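Local coordinates for protein uncharacterized sugar kinase PH1459 (PDB 3EWM) that is a PfkB-family carbohydrate kinase that binds ATP and probably phosphorylates a sugar, perhaps fructose, at residues 41-52 with 68-76; 267-278 with 294-304. All blocks are in the same frame, centred on the assembly; numbering follows the deposited sequence.

How the interactions relate
Both contacts are partly buried, but they are built from different chemistry. Interaction 1 sets the end of one helix and the strand after it against the loop that ends helix 60-71, and it relies on polar links: a salt bridge, a single beta bridge and two serine hydroxyls, beside an apolar cluster of Val41, Leu52, Leu69 and Val74. Interaction 2 is a helix-helix packing of Phe271, four leucines, two valines and an alanine, with a bridging water toward the Lys267 end. No element is common to the two, whose centres lie about 19 Å apart. They nevertheless touch through Leu46, which approaches Leu294, Leu304 and Phe271. Interaction 2 has the Lys270 side chain about 9 Å from the ATP-binding Gly220.

Interaction 1. Residues 41-52 with 68-76; sequences VGVSRLGVKSSL and ELSKENVDT
Arg45 meets Glu72 side-on, NE donating to OE1 at 2.8 Å with an N-H...O angle of 172° and NH2 donating to OE2 at 3.0 Å. The carboxylate lies at the edge of the guanidinium, yet both oxygens are approached from above their own plane, the two planes being 53° apart. Next to this pair, Ser44 OG donates to the carbonyl Glu72 O at 2.5 Å, within the carbonyl plane; with OG anti to the backbone N (chi1 -176°), the hydroxyl projects toward the turn that ends helix 60-71. Val41 packs beside them: CG2 touches Leu69 CD2 (3.5 Å) and Val74 CG2, and CG1 lies against Glu72 CG. Leu52 CD2 meets Leu69 CD1. At the strand, Asp75 N donates to Ser50 O (2.8 Å) and Leu52 N to Asp75 O (3.2 Å), making a single bridge, which Ser51 OG reinforces by donating to the anti lone pair of Asp75 OD2 at 2.7 Å. Asn73, at positive phi, closes a Schellman motif (Val74 N to Leu69 O, Asn73 N to Ser70 O); Glu72 N reaches Leu69 O from the opposite face. Further out, Arg290 also pairs with Glu72 OE1, and Trp286 O and Thr288 O accept from Arg45 NH1. The contact ties helix 35-45 and strand 49-57 to the C-terminal end of helix 60-71 in the beta-alpha-beta unit 49-57, 60-71, 79-82, with strand 3-7 beside Ser51 and Leu52.

Interaction 2. Residues 267-278 with 294-304; sequences KLGKFANLVAAL and LLKYKEAREVL
Phe271 lays its ring against Val303, whose CB stands over one face, 4.0 Å from the ring centroid and 13° off the normal, a CH-pi contact. Ala300 CB lies at the ring edge, in its plane, while Val275 CG2 from the ring's own helix covers the opposite face. Leu304 and Leu294 complete the hole into which this knob fits; Leu304 CD2 comes within 3.8 Å of Phe271 CZ. Having CG anti to the backbone N (chi1 177°) sets the ring among Val303, Ala300 and Leu304. In the reverse direction Leu294 is a knob among Phe271, Leu274, Val275 and Leu278, its CD2 3.5 Å from Leu278 CD1, where the two leucines run antiparallel alongside one another. Leu274 divides its branches: CD1 sits over a face of the Tyr297 ring, 4.2 Å from the centroid, and CD2 reaches Tyr297 CB at 3.5 Å and Ala300 CB at 3.7 Å. At the other end, a water joins Lys267 O to Glu299 O, and a Lys267-Glu302 salt bridge is modelled, although the position of Lys267 NZ is doubtful. The axes of the segments 267-278 and 298-304 approach to 8.4 Å at a crossing angle of -119°, so the C-terminal helix lies steeply across helix 265-279. That longer helix also packs against helix 245-259, through Leu268, Ala272 and Val275, and strand 228-233, through Lys270 and Asn273.

Interaction 1. Residues 41-52 with 68-76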
loop_
_atom_site.group_PDB
_atom_site.type_symbol
_atom_site.label_atom_id
_atom_site.label_comp_id
_atom_site.label_asym_id
_atom_site.label_seq_id
_atom_site.Cartn_x
_atom_site.Cartn_y
_atom_site.Cartn_z
ATOM N N VAL A 41 -13.364 -16.528 7.430
ATOM C CA VAL A 41 -14.714 -16.182 6.969
ATOM C C VAL A 41 -15.449 -17.433 6.448
ATOM O O VAL A 41 -16.611 -17.657 6.789
ATOM C CB VAL A 41 -14.667 -15.040 5.915
ATOM C CG1 VAL A 41 -16.013 -14.879 5.177
ATOM C CG2 VAL A 41 -14.240 -13.743 6.584
ATOM N N GLY A 42 -14.759 -18.255 5.667
ATOM C CA GLY A 42 -15.333 -19.516 5.184
ATOM C C GLY A 42 -15.818 -20.402 6.314
ATOM O O GLY A 42 -16.942 -20.888 6.280
ATOM N N VAL A 43 -14.970 -20.594 7.322
ATOM C CA VAL A 43 -15.318 -21.374 8.528
ATOM C C VAL A 43 -16.591 -20.853 9.185
ATOM O O VAL A 43 -17.522 -21.620 9.450
ATOM C CB VAL A 43 -14.161 -21.394 9.524
ATOM C CG1 VAL A 43 -14.588 -21.971 10.877
ATOM C CG2 VAL A 43 -12.991 -22.192 8.937
ATOM N N SER A 44 -16.631 -19.545 9.409
ATOM C CA SER A 44 -17.814 -18.893 9.940
ATOM C C SER A 44 -19.034 -19.116 9.061
ATOM O O SER A 44 -20.100 -19.419 9.564
ATOM C CB SER A 44 -17.580 -17.402 10.139
ATOM O OG SER A 44 -18.730 -16.816 10.737
ATOM N N ARG A 45 -18.874 -18.990 7.745
ATOM C CA ARG A 45 -19.994 -19.197 6.834
ATOM C C ARG A 45 -20.564 -20.609 6.861
ATOM O O ARG A 45 -21.771 -20.814 6.653
ATOM C CB ARG A 45 -19.603 -18.809 5.427
ATOM C CG ARG A 45 -19.512 -17.335 5.284
ATOM C CD ARG A 45 -19.538 -16.983 3.867
ATOM N NE ARG A 45 -19.277 -15.575 3.637
ATOM C CZ ARG A 45 -18.894 -15.117 2.460
ATOM N NH1 ARG A 45 -18.736 -15.978 1.466
ATOM N NH2 ARG A 45 -18.669 -13.825 2.278
ATOM N N LEU A 46 -19.692 -21.569 7.128
ATOM C CA LEU A 46 -20.065 -22.964 7.302
ATOM C C LEU A 46 -20.675 -23.271 8.682
ATOM O O LEU A 46 -20.975 -24.425 8.978
ATOM C CB LEU A 46 -18.837 -23.842 7.069
ATOM C CG LEU A 46 -18.250 -23.725 5.671
ATOM C CD1 LEU A 46 -17.047 -24.637 5.526
ATOM C CD2 LEU A 46 -19.314 -24.073 4.643
ATOM N N GLY A 47 -20.824 -22.243 9.512
ATOM C CA GLY A 47 -21.543 -22.341 10.798
ATOM C C GLY A 47 -20.684 -22.659 12.006
ATOM O O GLY A 47 -21.209 -23.003 13.083
ATOM N N VAL A 48 -19.366 -22.541 11.844
ATOM C CA VAL A 48 -18.423 -22.910 12.897
ATOM C C VAL A 48 -17.780 -21.650 13.485
ATOM O O VAL A 48 -17.441 -20.741 12.740
ATOM C CB VAL A 48 -17.344 -23.876 12.354
ATOM C CG1 VAL A 48 -16.192 -24.045 13.327
ATOM C CG2 VAL A 48 -17.971 -25.222 12.019
ATOM N N LYS A 49 -17.642 -21.606 14.814
ATOM C CA LYS A 49 -16.946 -20.501 15.501
ATOM C C LYS A 49 -15.546 -20.316 14.925
ATOM O O LYS A 49 -14.747 -21.254 14.877
ATOM C CB LYS A 49 -16.830 -20.749 17.010
ATOM C CG LYS A 49 -18.065 -20.417 17.821
ATOM C CD LYS A 49 -17.841 -20.780 19.315
ATOM C CE LYS A 49 -18.099 -22.261 19.601
ATOM N NZ LYS A 49 -18.203 -22.543 21.079
ATOM N N SER A 50 -15.274 -19.100 14.469
ATOM C CA SER A 50 -14.043 -18.791 13.758
ATOM C C SER A 50 -13.410 -17.555 14.350
ATOM O O SER A 50 -14.077 -16.550 14.549
ATOM C CB SER A 50 -14.360 -18.550 12.285
ATOM O OG SER A 50 -13.190 -18.317 11.554
ATOM N N SER A 51 -12.113 -17.636 14.623
ATOM C CA SER A 51 -11.368 -16.522 15.190
ATOM C C SER A 51 -10.147 -16.279 14.340
ATOM O O SER A 51 -9.514 -17.219 13.856
ATOM C CB SER A 51 -10.882 -16.845 16.607
ATOM O OG SER A 51 -11.946 -16.909 17.520
ATOM N N LEU A 52 -9.809 -15.013 14.158
ATOM C CA LEU A 52 -8.630 -14.665 13.411
ATOM C C LEU A 52 -7.668 -13.898 14.292
ATOM O O LEU A 52 -8.031 -12.921 14.945
ATOM C CB LEU A 52 -8.998 -13.851 12.165
ATOM C CG LEU A 52 -7.820 -13.338 11.325
ATOM C CD1 LEU A 52 -7.048 -14.498 10.668
ATOM C CD2 LEU A 52 -8.353 -12.367 10.283
ATOM N N GLU A 68 -15.521 -5.794 8.448
ATOM C CA GLU A 68 -15.931 -6.797 7.469
ATOM C C GLU A 68 -15.910 -8.209 8.041
ATOM O O GLU A 68 -16.801 -9.007 7.763
ATOM C CB GLU A 68 -15.057 -6.703 6.217
ATOM C CG GLU A 68 -15.264 -5.378 5.426
ATOM C CD GLU A 68 -16.729 -5.109 5.103
ATOM O OE1 GLU A 68 -17.324 -5.874 4.326
ATOM O OE2 GLU A 68 -17.292 -4.139 5.645
ATOM N N LEU A 69 -14.864 -8.516 8.804
ATOM C CA LEU A 69 -14.774 -9.761 9.550
ATOM C C LEU A 69 -15.935 -9.917 10.529
ATOM O O LEU A 69 -16.605 -10.931 10.523
ATOM C CB LEU A 69 -13.430 -9.867 10.272
ATOM C CG LEU A 69 -12.285 -10.124 9.292
ATOM C CD1 LEU A 69 -10.972 -10.049 10.001
ATOM C CD2 LEU A 69 -12.481 -11.469 8.627
ATOM N N SER A 70 -16.166 -8.887 11.346
ATOM C CA SER A 70 -17.321 -8.852 12.245
ATOM C C SER A 70 -18.638 -9.112 11.507
ATOM O O SER A 70 -19.460 -9.881 11.982
ATOM C CB SER A 70 -17.400 -7.513 12.966
ATOM O OG SER A 70 -18.344 -7.589 14.025
ATOM N N LYS A 71 -18.826 -8.515 10.330
ATOM C CA LYS A 71 -20.073 -8.754 9.575
ATOM C C LYS A 71 -20.227 -10.224 9.200
ATOM O O LYS A 71 -21.343 -10.716 9.005
ATOM C CB LYS A 71 -20.128 -7.910 8.307
ATOM C CG LYS A 71 -20.322 -6.423 8.544
ATOM C CD LYS A 71 -20.241 -5.724 7.191
ATOM C CE LYS A 71 -20.069 -4.235 7.340
ATOM N NZ LYS A 71 -19.863 -3.647 5.971
ATOM N N GLU A 72 -19.098 -10.920 9.115
ATOM C CA GLU A 72 -19.084 -12.349 8.807
ATOM C C GLU A 72 -19.053 -13.224 10.055
ATOM O O GLU A 72 -18.916 -14.440 9.951
ATOM C CB GLU A 72 -17.890 -12.682 7.899
ATOM C CG GLU A 72 -18.016 -12.134 6.485
ATOM C CD GLU A 72 -19.088 -12.821 5.640
ATOM O OE1 GLU A 72 -19.541 -13.945 5.955
ATOM O OE2 GLU A 72 -19.471 -12.226 4.625
ATOM N N ASN A 73 -19.165 -12.596 11.228
ATOM C CA ASN A 73 -19.200 -13.284 12.528
ATOM C C ASN A 73 -17.898 -13.952 12.892
ATOM O O ASN A 73 -17.857 -14.891 13.691
ATOM C CB ASN A 73 -20.372 -14.268 12.631
ATOM C CG ASN A 73 -21.693 -13.570 12.457
ATOM O OD1 ASN A 73 -21.894 -12.479 12.991
ATOM N ND2 ASN A 73 -22.588 -14.167 11.668
ATOM N N VAL A 74 -16.826 -13.426 12.330
ATOM C CA VAL A 74 -15.502 -13.891 12.670
ATOM C C VAL A 74 -15.090 -13.082 13.889
ATOM O O VAL A 74 -15.151 -11.852 13.875
ATOM C CB VAL A 74 -14.529 -13.680 11.532
ATOM C CG1 VAL A 74 -13.058 -14.056 11.982
ATOM C CG2 VAL A 74 -14.976 -14.523 10.344
ATOM N N ASP A 75 -14.700 -13.800 14.933
ATOM C CA ASP A 75 -14.196 -13.199 16.154
ATOM C C ASP A 75 -12.967 -12.374 15.804
ATOM O O ASP A 75 -12.022 -12.889 15.196
ATOM C CB ASP A 75 -13.869 -14.307 17.153
ATOM C CG ASP A 75 -13.148 -13.803 18.396
ATOM O OD1 ASP A 75 -13.343 -12.632 18.809
ATOM O OD2 ASP A 75 -12.390 -14.618 18.964
ATOM N N THR A 76 -12.995 -11.089 16.159
ATOM C CA THR A 76 -11.900 -10.177 15.783
ATOM C C THR A 76 -11.098 -9.702 16.995
ATOM O O THR A 76 -10.194 -8.865 16.860
ATOM C CB THR A 76 -12.413 -8.957 15.007
ATOM O OG1 THR A 76 -13.430 -8.319 15.774
ATOM C CG2 THR A 76 -12.983 -9.374 13.636
HETATM O O HOH W 1 -21.889 -16.232 9.869
HETATM O O HOH W 2 -17.553 -17.577 13.997
HETATM O O HOH W 3 -16.850 -16.923 16.227
HETATM O O HOH W 4 -9.907 -13.054 16.973
#

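Interaction 2. Residues 267-278 with 294-304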
loop_
_atom_site.group_PDB
_atom_site.type_symbol
_atom_site.label_atom_id
_atom_site.label_comp_id
_atom_site.label_asym_id
_atom_site.label_seq_id
_atom_site.Cartn_x
_atom_site.Cartn_y
_atom_site.Cartn_z
ATOM N N LYS A 267 -16.135 -38.660 2.736
ATOM C CA LYS A 267 -17.123 -37.689 3.215
ATOM C C LYS A 267 -16.513 -36.292 3.168
ATOM O O LYS A 267 -17.160 -35.326 2.758
ATOM C CB LYS A 267 -17.564 -38.019 4.645
ATOM C CG LYS A 267 -18.470 -39.241 4.748
ATOM C CD LYS A 267 -18.735 -39.575 6.213
ATOM C CE LYS A 267 -19.380 -40.951 6.360
ATOM N NZ LYS A 267 -20.764 -40.955 5.833
ATOM N N LEU A 268 -15.259 -36.215 3.586
ATOM C CA LEU A 268 -14.525 -34.972 3.609
ATOM C C LEU A 268 -14.307 -34.464 2.178
ATOM O O LEU A 268 -14.587 -33.312 1.882
ATOM C CB LEU A 268 -13.209 -35.211 4.324
ATOM C CG LEU A 268 -12.260 -34.049 4.535
ATOM C CD1 LEU A 268 -12.948 -32.927 5.292
ATOM C CD2 LEU A 268 -11.065 -34.626 5.322
ATOM N N GLY A 269 -13.846 -35.348 1.293
ATOM C CA GLY A 269 -13.657 -35.013 -0.124
ATOM C C GLY A 269 -14.906 -34.500 -0.826
ATOM O O GLY A 269 -14.866 -33.461 -1.501
ATOM N N LYS A 270 -16.011 -35.218 -0.667
ATOM C CA LYS A 270 -17.290 -34.803 -1.254
ATOM C C LYS A 270 -17.775 -33.459 -0.689
ATOM O O LYS A 270 -18.303 -32.635 -1.423
ATOM C CB LYS A 270 -18.362 -35.889 -1.100
ATOM C CG LYS A 270 -18.006 -37.260 -1.726
ATOM C CD LYS A 270 -17.727 -37.185 -3.230
ATOM C CE LYS A 270 -16.236 -37.274 -3.573
ATOM N NZ LYS A 270 -16.042 -37.457 -5.050
ATOM N N PHE A 271 -17.557 -33.231 0.604
ATOM C CA PHE A 271 -17.950 -31.957 1.224
ATOM C C PHE A 271 -17.083 -30.813 0.712
ATOM O O PHE A 271 -17.600 -29.796 0.246
ATOM C CB PHE A 271 -17.923 -32.022 2.756
ATOM C CG PHE A 271 -18.265 -30.705 3.427
ATOM C CD1 PHE A 271 -19.535 -30.141 3.283
ATOM C CD2 PHE A 271 -17.316 -30.037 4.196
ATOM C CE1 PHE A 271 -19.859 -28.932 3.880
ATOM C CE2 PHE A 271 -17.620 -28.825 4.813
ATOM C CZ PHE A 271 -18.897 -28.268 4.662
ATOM N N ALA A 272 -15.762 -30.990 0.775
ATOM C CA ALA A 272 -14.847 -29.951 0.325
ATOM C C ALA A 272 -15.023 -29.666 -1.161
ATOM O O ALA A 272 -14.991 -28.501 -1.588
ATOM C CB ALA A 272 -13.393 -30.318 0.666
ATOM N N ASN A 273 -15.271 -30.717 -1.941
ATOM C CA ASN A 273 -15.522 -30.544 -3.369
ATOM C C ASN A 273 -16.759 -29.672 -3.610
ATOM O O ASN A 273 -16.719 -28.746 -4.430
ATOM C CB ASN A 273 -15.681 -31.899 -4.067
ATOM C CG ASN A 273 -15.534 -31.803 -5.582
ATOM O OD1 ASN A 273 -14.865 -30.910 -6.103
ATOM N ND2 ASN A 273 -16.127 -32.743 -6.286
ATOM N N LEU A 274 -17.842 -29.966 -2.889
ATOM C CA LEU A 274 -19.103 -29.232 -3.038
ATOM C C LEU A 274 -18.948 -27.773 -2.653
ATOM O O LEU A 274 -19.408 -26.890 -3.364
ATOM C CB LEU A 274 -20.221 -29.893 -2.225
ATOM C CG LEU A 274 -21.538 -29.116 -2.119
ATOM C CD1 LEU A 274 -22.234 -29.036 -3.465
ATOM C CD2 LEU A 274 -22.452 -29.719 -1.071
ATOM N N VAL A 275 -18.296 -27.533 -1.520
ATOM C CA VAL A 275 -18.026 -26.165 -1.068
ATOM C C VAL A 275 -17.219 -25.381 -2.102
ATOM O O VAL A 275 -17.609 -24.264 -2.468
ATOM C CB VAL A 275 -17.365 -26.132 0.315
ATOM C CG1 VAL A 275 -16.908 -24.659 0.686
ATOM C CG2 VAL A 275 -18.327 -26.703 1.348
ATOM N N ALA A 276 -16.107 -25.967 -2.567
ATOM C CA ALA A 276 -15.301 -25.347 -3.615
ATOM C C ALA A 276 -16.121 -25.091 -4.875
ATOM O O ALA A 276 -16.076 -23.989 -5.424
ATOM C CB ALA A 276 -14.054 -26.177 -3.953
ATOM N N ALA A 277 -16.872 -26.101 -5.315
ATOM C CA ALA A 277 -17.687 -25.974 -6.526
ATOM C C ALA A 277 -18.648 -24.799 -6.378
ATOM O O ALA A 277 -18.710 -23.911 -7.239
ATOM C CB ALA A 277 -18.465 -27.269 -6.786
ATOM N N LEU A 278 -19.372 -24.790 -5.260
ATOM C CA LEU A 278 -20.341 -23.728 -4.988
ATOM C C LEU A 278 -19.669 -22.367 -4.808
ATOM O O LEU A 278 -20.255 -21.347 -5.155
ATOM C CB LEU A 278 -21.219 -24.057 -3.775
ATOM C CG LEU A 278 -22.268 -25.182 -3.827
ATOM C CD1 LEU A 278 -23.160 -25.071 -2.603
ATOM C CD2 LEU A 278 -23.101 -25.181 -5.101
ATOM N N LEU A 294 -25.676 -24.766 1.601
ATOM C CA LEU A 294 -25.067 -26.087 1.516
ATOM C C LEU A 294 -25.996 -27.184 2.000
ATOM O O LEU A 294 -25.955 -28.309 1.497
ATOM C CB LEU A 294 -23.761 -26.133 2.305
ATOM C CG LEU A 294 -22.579 -25.424 1.642
ATOM C CD1 LEU A 294 -21.540 -25.080 2.703
ATOM C CD2 LEU A 294 -21.933 -26.228 0.511
ATOM N N LEU A 295 -26.843 -26.848 2.966
ATOM C CA LEU A 295 -27.776 -27.814 3.538
ATOM C C LEU A 295 -28.765 -28.389 2.509
ATOM O O LEU A 295 -29.338 -29.447 2.734
ATOM C CB LEU A 295 -28.505 -27.202 4.732
ATOM C CG LEU A 295 -28.081 -27.499 6.180
ATOM C CD1 LEU A 295 -26.681 -28.032 6.349
ATOM C CD2 LEU A 295 -28.271 -26.253 6.996
ATOM N N LYS A 296 -28.913 -27.711 1.372
ATOM C CA LYS A 296 -29.761 -28.182 0.264
ATOM C C LYS A 296 -29.169 -29.390 -0.469
ATOM O O LYS A 296 -29.842 -30.006 -1.302
ATOM C CB LYS A 296 -30.023 -27.051 -0.742
ATOM C CG LYS A 296 -30.382 -25.698 -0.112
ATOM C CD LYS A 296 -31.844 -25.571 0.241
ATOM C CE LYS A 296 -32.674 -25.088 -0.947
ATOM N NZ LYS A 296 -34.102 -24.868 -0.547
ATOM N N TYR A 297 -27.916 -29.717 -0.152
ATOM C CA TYR A 297 -27.178 -30.814 -0.783
ATOM C C TYR A 297 -26.830 -31.877 0.236
ATOM O O TYR A 297 -26.478 -31.558 1.377
ATOM C CB TYR A 297 -25.879 -30.302 -1.420
ATOM C CG TYR A 297 -26.096 -29.260 -2.483
ATOM C CD1 TYR A 297 -26.216 -29.621 -3.822
ATOM C CD2 TYR A 297 -26.204 -27.905 -2.146
ATOM C CE1 TYR A 297 -26.422 -28.649 -4.808
ATOM C CE2 TYR A 297 -26.414 -26.931 -3.123
ATOM C CZ TYR A 297 -26.522 -27.308 -4.445
ATOM O OH TYR A 297 -26.732 -26.345 -5.411
ATOM N N LYS A 298 -26.903 -33.141 -0.178
ATOM C CA LYS A 298 -26.677 -34.242 0.750
ATOM C C LYS A 298 -25.202 -34.390 1.136
ATOM O O LYS A 298 -24.895 -34.802 2.253
ATOM C CB LYS A 298 -27.289 -35.560 0.230
ATOM C CG LYS A 298 -26.336 -36.568 -0.418
ATOM C CD LYS A 298 -26.497 -36.626 -1.929
ATOM C CE LYS A 298 -25.824 -37.869 -2.495
ATOM N NZ LYS A 298 -25.897 -37.938 -3.981
ATOM N N GLU A 299 -24.298 -34.026 0.225
ATOM C CA GLU A 299 -22.850 -34.084 0.493
ATOM C C GLU A 299 -22.438 -33.148 1.633
ATOM O O GLU A 299 -21.414 -33.360 2.290
ATOM C CB GLU A 299 -22.040 -33.744 -0.765
ATOM C CG GLU A 299 -22.239 -34.686 -1.964
ATOM C CD GLU A 299 -23.541 -34.434 -2.709
ATOM O OE1 GLU A 299 -23.922 -35.288 -3.532
ATOM O OE2 GLU A 299 -24.187 -33.390 -2.469
ATOM N N ALA A 300 -23.244 -32.113 1.855
ATOM C CA ALA A 300 -22.994 -31.144 2.912
ATOM C C ALA A 300 -23.711 -31.539 4.182
ATOM O O ALA A 300 -23.206 -31.301 5.269
ATOM C CB ALA A 300 -23.419 -29.767 2.488
ATOM N N ARG A 301 -24.892 -32.138 4.036
ATOM C CA ARG A 301 -25.664 -32.593 5.192
ATOM C C ARG A 301 -24.929 -33.656 6.013
ATOM O O ARG A 301 -25.071 -33.721 7.224
ATOM C CB ARG A 301 -27.051 -33.076 4.766
ATOM C CG ARG A 301 -28.009 -31.940 4.476
ATOM C CD ARG A 301 -29.458 -32.419 4.453
ATOM N NE ARG A 301 -29.698 -33.412 3.403
ATOM C CZ ARG A 301 -30.022 -33.127 2.142
ATOM N NH1 ARG A 301 -30.142 -31.868 1.734
ATOM N NH2 ARG A 301 -30.223 -34.113 1.280
ATOM N N GLU A 302 -24.123 -34.469 5.348
ATOM C CA GLU A 302 -23.277 -35.428 6.038
ATOM C C GLU A 302 -22.401 -34.745 7.102
ATOM O O GLU A 302 -22.326 -35.203 8.249
ATOM C CB GLU A 302 -22.414 -36.163 5.016
ATOM C CG GLU A 302 -21.490 -37.180 5.627
ATOM C CD GLU A 302 -22.183 -38.496 5.907
ATOM O OE1 GLU A 302 -22.818 -39.053 4.973
ATOM O OE2 GLU A 302 -22.077 -38.972 7.060
ATOM N N VAL A 303 -21.777 -33.632 6.720
ATOM C CA VAL A 303 -20.839 -32.916 7.584
ATOM C C VAL A 303 -21.542 -31.901 8.476
ATOM O O VAL A 303 -21.264 -31.829 9.676
ATOM C CB VAL A 303 -19.726 -32.200 6.754
ATOM C CG1 VAL A 303 -18.884 -31.283 7.635
ATOM C CG2 VAL A 303 -18.851 -33.210 6.043
ATOM N N LEU A 304 -22.445 -31.110 7.896
ATOM C CA LEU A 304 -22.992 -29.976 8.622
ATOM C C LEU A 304 -24.238 -30.321 9.428
ATOM O O LEU A 304 -24.465 -29.719 10.468
ATOM C CB LEU A 304 -23.249 -28.774 7.703
ATOM C CG LEU A 304 -22.080 -28.195 6.896
ATOM C CD1 LEU A 304 -22.551 -27.033 6.028
ATOM C CD2 LEU A 304 -20.911 -27.768 7.787
HETATM O O HOH W 5 -19.756 -35.520 2.658
#